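Local structure of PAN2-PAN3 deadenylation complex catalytic subunit pan2 (Neurospora crassa, 4CZW) at residues L63-L68 and T157-T162; V88-Q93 and K535-V540; S113-S118 and T138-D143; Q147-T152 and D174-L179. The protein probably shortens mRNA poly(A) tails as catalytic subunit of the PAN2-PAN3 complex, this piece carrying its pseudo-ubiquitin-hydrolase and exonuclease domains. All coordinates share one frame; numbering follows the deposited sequence.

Interaction 1: residues L63-L68 and T157-T162; sequences LRNMAL and TELERT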
# COMPACT_ATOMS: atom_id res chain seq x y z
N LEU A 63 6.92 5.06 7.83
CA LEU A 63 5.66 5.12 7.10
C LEU A 63 4.90 3.80 7.18
O LEU A 63 3.68 3.79 7.34
CB LEU A 63 5.90 5.48 5.63
CG LEU A 63 6.34 6.92 5.35
CD1 LEU A 63 6.46 7.16 3.85
CD2 LEU A 63 5.35 7.90 5.97
N ARG A 64 5.62 2.68 7.08
CA ARG A 64 4.99 1.36 7.13
C ARG A 64 4.39 1.09 8.50
O ARG A 64 3.27 0.60 8.61
CB ARG A 64 6.00 0.26 6.77
CG ARG A 64 5.36 -1.10 6.57
CD ARG A 64 6.34 -2.25 6.76
NE ARG A 64 7.31 -2.36 5.67
CZ ARG A 64 8.23 -3.31 5.59
NH1 ARG A 64 8.32 -4.24 6.53
NH2 ARG A 64 9.07 -3.34 4.56
N ASN A 65 5.14 1.41 9.55
CA ASN A 65 4.66 1.25 10.91
C ASN A 65 3.43 2.13 11.17
O ASN A 65 2.44 1.67 11.73
CB ASN A 65 5.76 1.59 11.92
CG ASN A 65 5.31 1.46 13.35
OD1 ASN A 65 5.27 0.36 13.91
ND2 ASN A 65 4.95 2.58 13.97
N MSE A 66 3.52 3.38 10.75
CA MSE A 66 2.44 4.35 10.91
C MSE A 66 1.11 3.83 10.38
O MSE A 66 0.08 3.94 11.05
CB MSE A 66 2.81 5.65 10.19
CG MSE A 66 1.81 6.78 10.36
SE MSE A 66 2.30 8.33 9.28
CE MSE A 66 4.18 8.45 9.78
N ALA A 67 1.14 3.24 9.19
CA ALA A 67 -0.06 2.74 8.55
C ALA A 67 -0.60 1.49 9.25
O ALA A 67 -1.81 1.34 9.43
CB ALA A 67 0.21 2.43 7.08
N LEU A 68 0.31 0.61 9.66
CA LEU A 68 -0.08 -0.64 10.30
C LEU A 68 -0.67 -0.41 11.69
O LEU A 68 -1.61 -1.09 12.09
CB LEU A 68 1.12 -1.59 10.40
CG LEU A 68 1.59 -2.19 9.07
CD1 LEU A 68 2.86 -3.01 9.28
CD2 LEU A 68 0.50 -3.03 8.45
N THR A 157 2.33 3.77 19.90
CA THR A 157 3.26 4.82 19.51
C THR A 157 4.59 4.58 20.19
O THR A 157 5.37 5.51 20.42
CB THR A 157 2.73 6.22 19.88
OG1 THR A 157 2.58 6.32 21.30
CG2 THR A 157 1.38 6.48 19.22
N GLU A 158 4.85 3.32 20.52
CA GLU A 158 6.04 2.94 21.28
C GLU A 158 7.32 3.12 20.47
O GLU A 158 8.36 3.48 21.02
CB GLU A 158 5.92 1.48 21.75
CG GLU A 158 7.02 1.04 22.70
CD GLU A 158 6.95 1.73 24.04
OE1 GLU A 158 5.86 2.21 24.42
OE2 GLU A 158 8.00 1.81 24.73
N LEU A 159 7.24 2.85 19.17
CA LEU A 159 8.39 3.00 18.29
C LEU A 159 8.84 4.46 18.24
O LEU A 159 10.02 4.76 18.40
CB LEU A 159 8.06 2.50 16.88
CG LEU A 159 9.17 2.34 15.84
CD1 LEU A 159 8.76 1.32 14.80
CD2 LEU A 159 9.51 3.66 15.15
N GLU A 160 7.88 5.35 18.01
CA GLU A 160 8.17 6.77 17.88
C GLU A 160 8.64 7.37 19.20
O GLU A 160 9.50 8.25 19.23
CB GLU A 160 6.94 7.52 17.37
CG GLU A 160 6.43 7.06 16.01
CD GLU A 160 5.49 5.87 16.10
OE1 GLU A 160 5.51 5.16 17.13
OE2 GLU A 160 4.73 5.64 15.14
N ARG A 161 8.08 6.88 20.30
CA ARG A 161 8.45 7.34 21.63
C ARG A 161 9.91 7.00 21.92
O ARG A 161 10.66 7.82 22.46
CB ARG A 161 7.55 6.73 22.70
CG ARG A 161 7.75 7.30 24.09
CD ARG A 161 7.09 6.44 25.15
NE ARG A 161 7.70 5.12 25.22
CZ ARG A 161 8.77 4.83 25.95
NH1 ARG A 161 9.36 5.77 26.67
NH2 ARG A 161 9.26 3.59 25.96
N THR A 162 10.31 5.79 21.56
CA THR A 162 11.68 5.34 21.73
C THR A 162 12.61 6.10 20.79
O THR A 162 13.70 6.51 21.17
CB THR A 162 11.82 3.82 21.47
OG1 THR A 162 10.98 3.11 22.40
CG2 THR A 162 13.26 3.37 21.64
O HOH W 1 6.05 5.16 12.76

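Interaction 2: residues V88-Q93 and K535-V540; sequences VFDMLQ and KLWVLV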
# COMPACT_ATOMS: atom_id res chain seq x y z
N VAL A 88 -2.01 -2.68 1.84
CA VAL A 88 -1.03 -2.84 0.78
C VAL A 88 0.35 -3.16 1.34
O VAL A 88 1.05 -4.04 0.84
CB VAL A 88 -0.94 -1.57 -0.10
CG1 VAL A 88 0.15 -1.73 -1.15
CG2 VAL A 88 -2.28 -1.29 -0.76
N PHE A 89 0.74 -2.45 2.40
CA PHE A 89 2.02 -2.68 3.06
C PHE A 89 2.08 -4.09 3.64
O PHE A 89 3.12 -4.74 3.61
CB PHE A 89 2.26 -1.65 4.16
CG PHE A 89 2.50 -0.26 3.65
CD1 PHE A 89 2.76 -0.03 2.31
CD2 PHE A 89 2.48 0.82 4.52
CE1 PHE A 89 2.98 1.25 1.84
CE2 PHE A 89 2.70 2.10 4.06
CZ PHE A 89 2.96 2.32 2.72
N ASP A 90 0.94 -4.54 4.16
CA ASP A 90 0.85 -5.87 4.75
C ASP A 90 1.02 -6.94 3.67
O ASP A 90 1.64 -7.97 3.91
CB ASP A 90 -0.49 -6.05 5.46
CG ASP A 90 -0.50 -7.22 6.41
OD1 ASP A 90 0.59 -7.59 6.90
OD2 ASP A 90 -1.59 -7.77 6.68
N MSE A 91 0.46 -6.69 2.49
CA MSE A 91 0.57 -7.63 1.38
C MSE A 91 2.00 -7.72 0.87
O MSE A 91 2.46 -8.79 0.48
CB MSE A 91 -0.37 -7.23 0.24
CG MSE A 91 -1.84 -7.39 0.56
SE MSE A 91 -2.99 -7.13 -0.99
CE MSE A 91 -2.54 -5.28 -1.42
N LEU A 92 2.70 -6.59 0.88
CA LEU A 92 4.07 -6.54 0.39
C LEU A 92 5.05 -7.21 1.34
O LEU A 92 6.15 -7.59 0.94
CB LEU A 92 4.49 -5.09 0.14
CG LEU A 92 3.75 -4.36 -0.98
CD1 LEU A 92 4.24 -2.92 -1.11
CD2 LEU A 92 3.89 -5.10 -2.29
N GLN A 93 4.66 -7.36 2.60
CA GLN A 93 5.52 -8.00 3.59
C GLN A 93 5.10 -9.44 3.85
O GLN A 93 5.89 -10.25 4.33
CB GLN A 93 5.53 -7.20 4.90
CG GLN A 93 4.20 -7.18 5.64
CD GLN A 93 4.25 -6.35 6.91
OE1 GLN A 93 5.25 -5.68 7.18
NE2 GLN A 93 3.18 -6.39 7.68
N LYS A 535 -12.68 -7.51 8.25
CA LYS A 535 -12.91 -8.78 8.93
C LYS A 535 -11.92 -9.83 8.46
O LYS A 535 -11.27 -10.50 9.27
CB LYS A 535 -14.34 -9.26 8.71
CG LYS A 535 -15.41 -8.30 9.18
CD LYS A 535 -16.80 -8.83 8.88
CE LYS A 535 -17.87 -7.85 9.31
NZ LYS A 535 -19.24 -8.35 8.99
N LEU A 536 -11.81 -9.98 7.14
CA LEU A 536 -10.91 -10.97 6.55
C LEU A 536 -9.45 -10.66 6.87
O LEU A 536 -8.66 -11.56 7.13
CB LEU A 536 -11.12 -11.03 5.04
CG LEU A 536 -12.54 -11.33 4.57
CD1 LEU A 536 -12.61 -11.44 3.06
CD2 LEU A 536 -13.07 -12.60 5.23
N TRP A 537 -9.11 -9.37 6.86
CA TRP A 537 -7.74 -8.94 7.14
C TRP A 537 -7.35 -9.25 8.58
O TRP A 537 -6.22 -9.66 8.85
CB TRP A 537 -7.59 -7.44 6.87
CG TRP A 537 -6.19 -6.94 7.07
CD1 TRP A 537 -5.14 -7.09 6.21
CD2 TRP A 537 -5.68 -6.23 8.20
NE1 TRP A 537 -4.01 -6.50 6.73
CE2 TRP A 537 -4.32 -5.97 7.95
CE3 TRP A 537 -6.25 -5.78 9.40
CZ2 TRP A 537 -3.51 -5.28 8.86
CZ3 TRP A 537 -5.44 -5.09 10.29
CH2 TRP A 537 -4.09 -4.85 10.02
N VAL A 538 -8.29 -9.06 9.50
CA VAL A 538 -8.07 -9.38 10.90
C VAL A 538 -7.86 -10.88 11.09
O VAL A 538 -6.95 -11.32 11.79
CB VAL A 538 -9.24 -8.90 11.79
CG1 VAL A 538 -9.18 -9.55 13.17
CG2 VAL A 538 -9.23 -7.39 11.91
N LEU A 539 -8.71 -11.67 10.43
CA LEU A 539 -8.65 -13.13 10.52
C LEU A 539 -7.32 -13.68 10.02
O LEU A 539 -6.82 -14.67 10.54
CB LEU A 539 -9.80 -13.76 9.74
CG LEU A 539 -11.20 -13.55 10.33
CD1 LEU A 539 -12.27 -14.05 9.38
CD2 LEU A 539 -11.32 -14.24 11.68
N VAL A 540 -6.74 -13.02 9.01
CA VAL A 540 -5.44 -13.42 8.49
C VAL A 540 -4.35 -13.17 9.53
O VAL A 540 -3.52 -14.04 9.79
CB VAL A 540 -5.09 -12.67 7.19
CG1 VAL A 540 -3.65 -12.94 6.78
CG2 VAL A 540 -6.05 -13.07 6.08

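Interaction 3: residues S113-S118 and T138-D143; sequences SNASVS and TMFLFD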
# COMPACT_ATOMS: atom_id res chain seq x y z
N SER A 113 -12.35 12.24 -0.73
CA SER A 113 -12.70 13.64 -0.89
C SER A 113 -11.56 14.44 -1.52
O SER A 113 -10.39 14.17 -1.24
CB SER A 113 -13.10 14.26 0.45
OG SER A 113 -12.03 14.19 1.38
N ASN A 114 -11.92 15.40 -2.37
CA ASN A 114 -10.97 16.29 -3.03
C ASN A 114 -9.98 15.58 -3.96
O ASN A 114 -9.01 16.19 -4.41
CB ASN A 114 -10.20 17.11 -1.99
CG ASN A 114 -11.11 17.87 -1.05
OD1 ASN A 114 -12.15 18.38 -1.46
ND2 ASN A 114 -10.71 17.96 0.21
N ALA A 115 -10.23 14.31 -4.24
CA ALA A 115 -9.36 13.54 -5.13
C ALA A 115 -9.56 13.97 -6.58
O ALA A 115 -8.62 13.94 -7.38
CB ALA A 115 -9.62 12.06 -4.97
N SER A 116 -10.78 14.37 -6.91
CA SER A 116 -11.11 14.78 -8.27
C SER A 116 -10.58 16.17 -8.60
O SER A 116 -10.59 16.59 -9.75
CB SER A 116 -12.63 14.75 -8.47
OG SER A 116 -13.29 15.60 -7.55
N VAL A 117 -10.11 16.88 -7.58
CA VAL A 117 -9.63 18.25 -7.76
C VAL A 117 -8.17 18.41 -7.36
O VAL A 117 -7.62 19.51 -7.43
CB VAL A 117 -10.48 19.25 -6.95
CG1 VAL A 117 -11.96 19.08 -7.30
CG2 VAL A 117 -10.26 19.05 -5.46
N SER A 118 -7.54 17.32 -6.94
CA SER A 118 -6.15 17.37 -6.51
C SER A 118 -5.20 16.81 -7.57
O SER A 118 -4.00 16.72 -7.35
CB SER A 118 -5.96 16.59 -5.20
OG SER A 118 -6.76 17.15 -4.17
N THR A 138 1.64 12.23 -3.84
CA THR A 138 2.54 12.27 -2.70
C THR A 138 2.09 13.33 -1.70
O THR A 138 2.10 13.10 -0.49
CB THR A 138 3.99 12.57 -3.14
OG1 THR A 138 4.39 11.62 -4.14
CG2 THR A 138 4.94 12.49 -1.96
N MSE A 139 1.68 14.48 -2.22
CA MSE A 139 1.16 15.55 -1.38
C MSE A 139 -0.23 15.21 -0.86
O MSE A 139 -0.56 15.48 0.29
CB MSE A 139 1.13 16.87 -2.15
CG MSE A 139 2.51 17.39 -2.55
SE MSE A 139 2.46 19.09 -3.50
CE MSE A 139 1.63 18.50 -5.17
N PHE A 140 -1.04 14.59 -1.72
CA PHE A 140 -2.41 14.22 -1.37
C PHE A 140 -2.43 13.14 -0.28
O PHE A 140 -3.20 13.23 0.67
CB PHE A 140 -3.16 13.73 -2.60
CG PHE A 140 -4.62 13.46 -2.36
CD1 PHE A 140 -5.53 14.50 -2.34
CD2 PHE A 140 -5.08 12.17 -2.17
CE1 PHE A 140 -6.88 14.26 -2.13
CE2 PHE A 140 -6.43 11.92 -1.95
CZ PHE A 140 -7.32 12.97 -1.93
N LEU A 141 -1.58 12.13 -0.43
CA LEU A 141 -1.52 11.04 0.53
C LEU A 141 -1.02 11.49 1.89
O LEU A 141 -1.63 11.19 2.92
CB LEU A 141 -0.63 9.90 0.00
CG LEU A 141 -1.31 8.90 -0.93
CD1 LEU A 141 -0.34 7.80 -1.33
CD2 LEU A 141 -2.54 8.31 -0.26
N PHE A 142 0.11 12.20 1.91
CA PHE A 142 0.70 12.69 3.15
C PHE A 142 -0.28 13.56 3.94
O PHE A 142 -0.26 13.55 5.18
CB PHE A 142 1.98 13.47 2.87
CG PHE A 142 3.22 12.62 2.86
CD1 PHE A 142 3.37 11.61 1.92
CD2 PHE A 142 4.23 12.83 3.78
CE1 PHE A 142 4.51 10.82 1.91
CE2 PHE A 142 5.37 12.05 3.77
CZ PHE A 142 5.51 11.04 2.83
N ASP A 143 -1.12 14.29 3.23
CA ASP A 143 -2.13 15.13 3.87
C ASP A 143 -3.27 14.29 4.43
O ASP A 143 -3.72 14.50 5.55
CB ASP A 143 -2.66 16.17 2.89
CG ASP A 143 -3.72 17.07 3.51
OD1 ASP A 143 -3.64 17.33 4.73
OD2 ASP A 143 -4.63 17.52 2.77

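Interaction 4: residues Q147-T152 and D174-L179; sequences QDYKGT and DLVKRL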
# COMPACT_ATOMS: atom_id res chain seq x y z
N GLN A 147 -4.38 13.17 8.74
CA GLN A 147 -5.63 13.39 9.46
C GLN A 147 -6.34 12.06 9.73
O GLN A 147 -7.16 11.97 10.65
CB GLN A 147 -6.54 14.34 8.67
CG GLN A 147 -7.06 13.78 7.36
CD GLN A 147 -7.78 14.82 6.53
OE1 GLN A 147 -7.27 15.92 6.31
NE2 GLN A 147 -8.98 14.49 6.06
N ASP A 148 -6.02 11.05 8.94
CA ASP A 148 -6.53 9.70 9.17
C ASP A 148 -5.90 9.11 10.43
O ASP A 148 -6.55 8.38 11.18
CB ASP A 148 -6.27 8.79 7.97
CG ASP A 148 -7.20 9.06 6.81
OD1 ASP A 148 -8.28 9.64 7.04
OD2 ASP A 148 -6.85 8.69 5.67
N TYR A 149 -4.63 9.43 10.64
CA TYR A 149 -3.88 8.90 11.77
C TYR A 149 -4.39 9.42 13.10
O TYR A 149 -4.36 8.71 14.11
CB TYR A 149 -2.39 9.24 11.61
CG TYR A 149 -1.50 8.68 12.70
CD1 TYR A 149 -1.01 7.39 12.63
CD2 TYR A 149 -1.14 9.46 13.79
CE1 TYR A 149 -0.19 6.88 13.62
CE2 TYR A 149 -0.32 8.96 14.78
CZ TYR A 149 0.15 7.67 14.69
OH TYR A 149 0.96 7.17 15.68
N LYS A 150 -4.87 10.66 13.11
CA LYS A 150 -5.33 11.29 14.34
C LYS A 150 -6.83 11.08 14.56
O LYS A 150 -7.37 11.48 15.59
CB LYS A 150 -5.02 12.79 14.31
CG LYS A 150 -5.66 13.54 13.16
CD LYS A 150 -5.21 14.99 13.13
CE LYS A 150 -3.71 15.10 12.97
NZ LYS A 150 -3.25 16.52 12.91
N GLY A 151 -7.49 10.45 13.60
CA GLY A 151 -8.91 10.18 13.70
C GLY A 151 -9.24 9.23 14.84
O GLY A 151 -10.19 9.44 15.58
N THR A 152 -8.42 8.19 14.98
CA THR A 152 -8.57 7.23 16.06
C THR A 152 -7.20 6.85 16.61
O THR A 152 -6.24 6.71 15.84
CB THR A 152 -9.33 5.96 15.60
OG1 THR A 152 -9.29 4.97 16.64
CG2 THR A 152 -8.70 5.39 14.34
N ASP A 174 0.57 15.56 17.94
CA ASP A 174 1.94 16.03 18.00
C ASP A 174 2.88 15.08 17.26
O ASP A 174 3.87 15.50 16.66
CB ASP A 174 2.40 16.19 19.45
CG ASP A 174 1.49 17.09 20.25
OD1 ASP A 174 0.81 17.94 19.65
OD2 ASP A 174 1.45 16.94 21.49
N LEU A 175 2.55 13.79 17.30
CA LEU A 175 3.41 12.76 16.73
C LEU A 175 3.41 12.79 15.21
O LEU A 175 4.47 12.82 14.59
CB LEU A 175 2.98 11.38 17.23
CG LEU A 175 3.99 10.28 16.90
CD1 LEU A 175 5.35 10.65 17.45
CD2 LEU A 175 3.52 8.94 17.44
N VAL A 176 2.22 12.79 14.61
CA VAL A 176 2.09 12.77 13.16
C VAL A 176 2.64 14.06 12.56
O VAL A 176 3.05 14.10 11.39
CB VAL A 176 0.62 12.57 12.72
CG1 VAL A 176 -0.22 13.80 13.04
CG2 VAL A 176 0.54 12.23 11.24
N LYS A 177 2.68 15.12 13.36
CA LYS A 177 3.21 16.40 12.93
C LYS A 177 4.73 16.35 12.86
O LYS A 177 5.34 16.88 11.93
CB LYS A 177 2.75 17.52 13.86
CG LYS A 177 3.10 18.92 13.40
CD LYS A 177 2.48 19.97 14.31
CE LYS A 177 2.80 21.37 13.84
NZ LYS A 177 4.27 21.63 13.83
N ARG A 178 5.34 15.71 13.86
CA ARG A 178 6.79 15.58 13.92
C ARG A 178 7.29 14.59 12.86
O ARG A 178 8.45 14.63 12.46
CB ARG A 178 7.22 15.13 15.32
CG ARG A 178 8.73 15.11 15.54
CD ARG A 178 9.07 14.83 16.99
NE ARG A 178 10.51 14.78 17.22
CZ ARG A 178 11.07 14.67 18.42
NH1 ARG A 178 10.32 14.61 19.51
NH2 ARG A 178 12.40 14.63 18.53
N LEU A 179 6.39 13.72 12.40
CA LEU A 179 6.75 12.68 11.45
C LEU A 179 6.69 13.14 10.00
O LEU A 179 7.54 12.76 9.19
CB LEU A 179 5.83 11.46 11.64
CG LEU A 179 6.07 10.61 12.89
CD1 LEU A 179 4.88 9.70 13.15
CD2 LEU A 179 7.34 9.79 12.74

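Interaction 1: residues L63-L68 and T157-T162
With CG anti to the backbone N (chi1 179°), N65 carries its amide straight off helix 61-71 toward L159 and E160 of helix 158-163. E160 answers with a bend at chi2 (85°), which swings its carboxylate back to the amide although its first bond sets off along the flank. N65 ND2 comes within 3.3 Å of E160 OE2, the two flat groups turned 63° apart. A water bridges the two: it accepts from N65 ND2 at 3.1 Å and donates to E160 OE2 at 2.8 Å, linking amide and carboxylate inside a buried contact. Asparagine suits the spot because its two ends do different work. While ND2 serves the water, OD1 accepts a hydrogen bond from Q69 one turn along its own helix, which fixes the rotation of the amide. Beside this polar pair, L159 CD1 lies 3.7 Å from N65 OD1, its methyl sliding past the amide. The meeting is thus a small, partly water-mediated helix-helix contact within the pseudo-ubiquitin-hydrolase domain. Around it, helix 130-149 brings Y149 and helix 172-180 brings L175 against E160, while helix 81-94 packs on R64, A67 and L68 of helix 61-71.

Interaction 2: residues V88-Q93 and K535-V540
D90 OD2 accepts a weak hydrogen bond from W537 NE1 across the seam between two domains, the pseudo-ubiquitin-hydrolase domain and the RNase H-like exonuclease domain. The atoms are 2.7 Å apart but the bond is bent, with an N-H...acceptor angle of 125°, since OD2 approaches the indole obliquely. Carboxylate and ring planes stand 76° apart. Both side chains have CG anti to the backbone N, which extends them from helices 81-94 and 529-541 toward each other. The short carboxylate suits its place by offering one oxygen to the indole and the other to its own helix. The large indole suits its own by spanning the distance and presenting a donor at its rim. Behind this first shell, Q93 NE2 steadies the carboxylate, donating to D90 OD1 on its anti side at 3.0 Å. With an alanine at D90, W537 NE1 would probably be left without this acceptor, and the Q93 amide set free to turn. Further out, OD2 also has a weak hydrogen bond from N541 of the exonuclease domain, and the ring of Y87 meets that of W537. The zinc ligand C83 belongs to the same helix as D90, its side chain about 8 Å from that of W537. Even the aspartate stem takes part, D90 CB lying at the indole edge, 3.8 Å from W537 NE1.

Interaction 3: residues S113-S118 and T138-D143
F140 pushes its ring from helix 130-149 into the curve of the 113-118 loop, where S118, A115 and the S113 and N114 carbonyls meet it: a helix-loop contact of the pseudo-ubiquitin-hydrolase domain. Its CG anti to the backbone N (chi1 -174°) sends the ring outward from the helix. The close side is a mixed cradle. S118 OG sits obliquely 3.4 Å from F140 CD1, the methyl of A115 (CB) is 3.9 Å from F140 CZ, and N114 O lies 3.7 Å from F140 CE1. Within the loop N114 takes a left-handed backbone conformation, one that asparagine tolerates well. By contrast, S116 and V117 on the outer side of the turn are exposed and stay clear of the ring, S116 pointing away from it, and S113 OG goes instead to K144 NZ. The small A115 and S118 suit the inner curve because they let a large ring come close. V120 and L81 also touch F140. Without the ring's contacts to S113, A115 and S118, an alanine in its place would probably open a gap between helix and loop and leave the loop less firmly seated. At the ring edge, nearly in its plane, S113 O approaches F140 CZ to 3.4 Å.

Interaction 4: residues Q147-T152 and D174-L179
Y149 of helix 130-149 and the next residue, K150, pack against V176 and L175 of helix 172-180 in a largely apolar contact of the pseudo-ubiquitin-hydrolase domain. CG anti to the backbone N (chi1 -178°) extends the Y149 ring alongside V176, the two side chains sliding past each other in opposite directions, with Y149 CD2 3.7 Å from V176 CB. Branching at CB suits valine to this place. V176 CG2 points anti to its backbone N and lies 4.1 Å from Y149 CD2, while CG1, held between the backbone N and the carbonyl carbon (chi1 70°), faces K150. One residue thereby serves two neighbours. The lysine starts in a similarly confined position (chi1 60°) and bends at chi3, so that its stem crosses V176 at about a right angle and K150 CE rests 3.7 Å from V176 CG1. A lysine fits this exposed margin, since its methylenes can pack while its amine can probably stay toward solvent. On its other flanks the tyrosine touches M66 of helix 61-71 and L82 of helix 81-94, and its side chain is about 5 Å from that of the zinc ligand H70. At its far end, Y149 OH reaches across L175 obliquely, 3.6 Å from the methyl carbon L175 CD2.

Interactions 1, 2 and 4 are buried, whereas interaction 3 lies partly at the surface, where a largely exposed loop closes over one helix. Interactions 3 and 4 use successive parts of helix 130-149. Interaction 4 also abuts interaction 1: M66, a selenomethionine here, packs on L179, and between them the two contacts bring together four helices of the pseudo-ubiquitin-hydrolase domain. Helices 61-71 and 81-94 pass the packing on to interaction 2 through A67 and F89. Chemistry follows place: water-linked polar groups in interaction 1, mainly apolar side chains in interaction 4, polar backbone and small side chains against a phenylalanine ring in interaction 3, and in interaction 2, which alone joins both domains, a weak carboxylate-indole bond.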